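Local coordinates for protein putative carboxylesterase (Lactobacillus plantarum WCFS1, PDB 3BJR) that is a putative carboxylesterase of the alpha/beta-hydrolase type, probably hydrolysing carboxylic ester bonds, at residues L111-A116 against K161-V166. Residues are numbered along the deposited sequence; the frame is centred on the assembly and turned at random.
Sequences LLRQHA and KPNNVV
In this alpha/beta-hydrolase fold, the last turn of helix 100-114 is tied to the loop that leads into strand 165-168 by one long side chain, Arg113, which meets Lys161 and Asn163. The grip is end-on, with two nitrogens on one acceptor: NH1 and NH2 of Arg113 both donate to the carbonyl O of Lys161, each at 3.0 Å, and this oxygen lies almost in the guanidinium plane. NH1 reaches a lone pair in the carbonyl plane, whereas NH2 comes in tilted 25° from it. The chain gets there with CG beside the backbone N (chi1 -80°) and a bend at chi2. Asn163 approaches from the opposite direction, its amide perpendicular to the guanidinium and its OD1 2.9 Å from Arg113 NH2; that same OD1 accepts a hydrogen bond from Ile126 N. Further bonds, from NE to Pro123 O and from NH1 to Met159 O, hold the guanidinium against turning. A leucine in place of Arg113 would probably leave the carbonyls of Lys161, Pro123 and Met159 without this shared donor and the helix end less firmly joined to the 161-163 loop. From helix 100-114 the guanidinium thus reaches the approach to strand 125-131, the last turn of helix 157-160 and the loop entering strand 165-168.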
loop_
_atom_site.group_PDB
_atom_site.type_symbol
_atom_site.label_atom_id
_atom_site.label_comp_id
_atom_site.label_asym_id
_atom_site.label_seq_id
_atom_site.Cartn_x
_atom_site.Cartn_y
_atom_site.Cartn_z
ATOM N N LEU A 111 -19.350 19.217 16.405
ATOM C CA LEU A 111 -19.556 19.136 17.849
ATOM C C LEU A 111 -18.222 19.016 18.527
ATOM O O LEU A 111 -18.003 19.638 19.543
ATOM C CB LEU A 111 -20.386 17.917 18.194
ATOM C CG LEU A 111 -20.851 17.707 19.644
ATOM C CD1 LEU A 111 -21.938 18.682 19.968
ATOM C CD2 LEU A 111 -21.332 16.288 19.828
ATOM N N LEU A 112 -17.324 18.181 18.003
ATOM C CA LEU A 112 -15.986 18.070 18.599
ATOM C C LEU A 112 -15.272 19.421 18.642
ATOM O O LEU A 112 -14.728 19.762 19.658
ATOM C CB LEU A 112 -15.111 17.006 17.925
ATOM C CG LEU A 112 -15.196 15.599 18.498
ATOM C CD1 LEU A 112 -16.592 14.920 18.373
ATOM C CD2 LEU A 112 -14.035 14.752 17.938
ATOM N N ARG A 113 -15.269 20.172 17.537
ATOM C CA ARG A 113 -14.637 21.508 17.514
ATOM C C ARG A 113 -15.239 22.552 18.405
ATOM O O ARG A 113 -14.528 23.434 18.916
ATOM C CB ARG A 113 -14.689 22.128 16.152
ATOM C CG ARG A 113 -13.694 21.625 15.347
ATOM C CD ARG A 113 -13.113 22.606 14.386
ATOM N NE ARG A 113 -11.951 21.870 13.844
ATOM C CZ ARG A 113 -11.988 20.941 12.891
ATOM N NH1 ARG A 113 -13.101 20.674 12.217
ATOM N NH2 ARG A 113 -10.872 20.338 12.558
ATOM N N GLN A 114 -16.562 22.504 18.495
ATOM C CA GLN A 114 -17.293 23.345 19.373
ATOM C C GLN A 114 -16.948 23.088 20.822
ATOM O O GLN A 114 -17.018 24.007 21.621
ATOM C CB GLN A 114 -18.805 23.082 19.216
ATOM C CG GLN A 114 -19.356 23.571 17.864
ATOM C CD GLN A 114 -20.854 23.457 17.761
ATOM O OE1 GLN A 114 -21.464 22.558 18.344
ATOM N NE2 GLN A 114 -21.463 24.392 17.025
ATOM N N HIS A 115 -16.665 21.836 21.178
ATOM C CA HIS A 115 -16.463 21.468 22.585
ATOM C C HIS A 115 -15.043 21.031 22.869
ATOM O O HIS A 115 -14.769 20.371 23.855
ATOM C CB HIS A 115 -17.472 20.379 22.955
ATOM C CG HIS A 115 -18.881 20.869 22.931
ATOM N ND1 HIS A 115 -19.397 21.667 23.930
ATOM C CD2 HIS A 115 -19.858 20.750 22.003
ATOM C CE1 HIS A 115 -20.641 21.995 23.629
ATOM N NE2 HIS A 115 -20.949 21.447 22.469
ATOM N N ALA A 116 -14.143 21.433 21.999
ATOM C CA ALA A 116 -12.769 21.027 22.090
ATOM C C ALA A 116 -12.149 21.386 23.421
ATOM O O ALA A 116 -11.461 20.563 24.028
ATOM C CB ALA A 116 -11.972 21.620 20.926
ATOM N N LYS A 161 -13.858 20.701 8.897
ATOM C CA LYS A 161 -12.626 20.178 8.305
ATOM C C LYS A 161 -12.140 18.903 8.945
ATOM O O LYS A 161 -11.997 18.857 10.164
ATOM C CB LYS A 161 -11.516 21.233 8.321
ATOM C CG LYS A 161 -10.231 20.836 7.573
ATOM C CD LYS A 161 -9.300 22.016 7.487
ATOM C CE LYS A 161 -8.017 21.689 6.773
ATOM N NZ LYS A 161 -7.119 22.883 6.728
ATOM N N PRO A 162 -11.918 17.836 8.130
ATOM C CA PRO A 162 -11.236 16.680 8.700
ATOM C C PRO A 162 -9.750 16.944 8.575
ATOM O O PRO A 162 -9.241 17.138 7.493
ATOM C CB PRO A 162 -11.661 15.533 7.813
ATOM C CG PRO A 162 -11.935 16.174 6.422
ATOM C CD PRO A 162 -12.296 17.625 6.714
ATOM N N ASN A 163 -9.039 16.944 9.671
ATOM C CA ASN A 163 -7.634 17.255 9.593
ATOM C C ASN A 163 -6.826 16.184 8.838
ATOM O O ASN A 163 -5.905 16.505 8.088
ATOM C CB ASN A 163 -7.110 17.644 10.974
ATOM C CG ASN A 163 -7.794 18.870 11.506
ATOM O OD1 ASN A 163 -8.453 18.811 12.539
ATOM N ND2 ASN A 163 -7.686 19.978 10.787
ATOM N N ASN A 164 -7.169 14.935 9.028
ATOM C CA ASN A 164 -6.702 13.855 8.151
ATOM C C ASN A 164 -7.899 12.927 8.071
ATOM O O ASN A 164 -8.855 13.127 8.808
ATOM C CB ASN A 164 -5.564 13.072 8.795
ATOM C CG ASN A 164 -4.369 13.915 9.109
ATOM O OD1 ASN A 164 -3.634 14.342 8.225
ATOM N ND2 ASN A 164 -4.148 14.136 10.387
ATOM N N VAL A 165 -7.891 11.967 7.141
ATOM C CA VAL A 165 -8.868 10.863 7.175
ATOM C C VAL A 165 -8.099 9.516 7.102
ATOM O O VAL A 165 -7.011 9.427 6.582
ATOM C CB VAL A 165 -10.008 10.946 6.120
ATOM C CG1 VAL A 165 -10.763 12.285 6.294
ATOM C CG2 VAL A 165 -9.499 10.756 4.720
ATOM N N VAL A 166 -8.677 8.498 7.719
ATOM C CA VAL A 166 -8.201 7.164 7.726
ATOM C C VAL A 166 -9.317 6.292 7.167
ATOM O O VAL A 166 -10.469 6.436 7.579
ATOM C CB VAL A 166 -7.882 6.737 9.142
ATOM C CG1 VAL A 166 -7.682 5.260 9.209
ATOM C CG2 VAL A 166 -6.655 7.549 9.711
#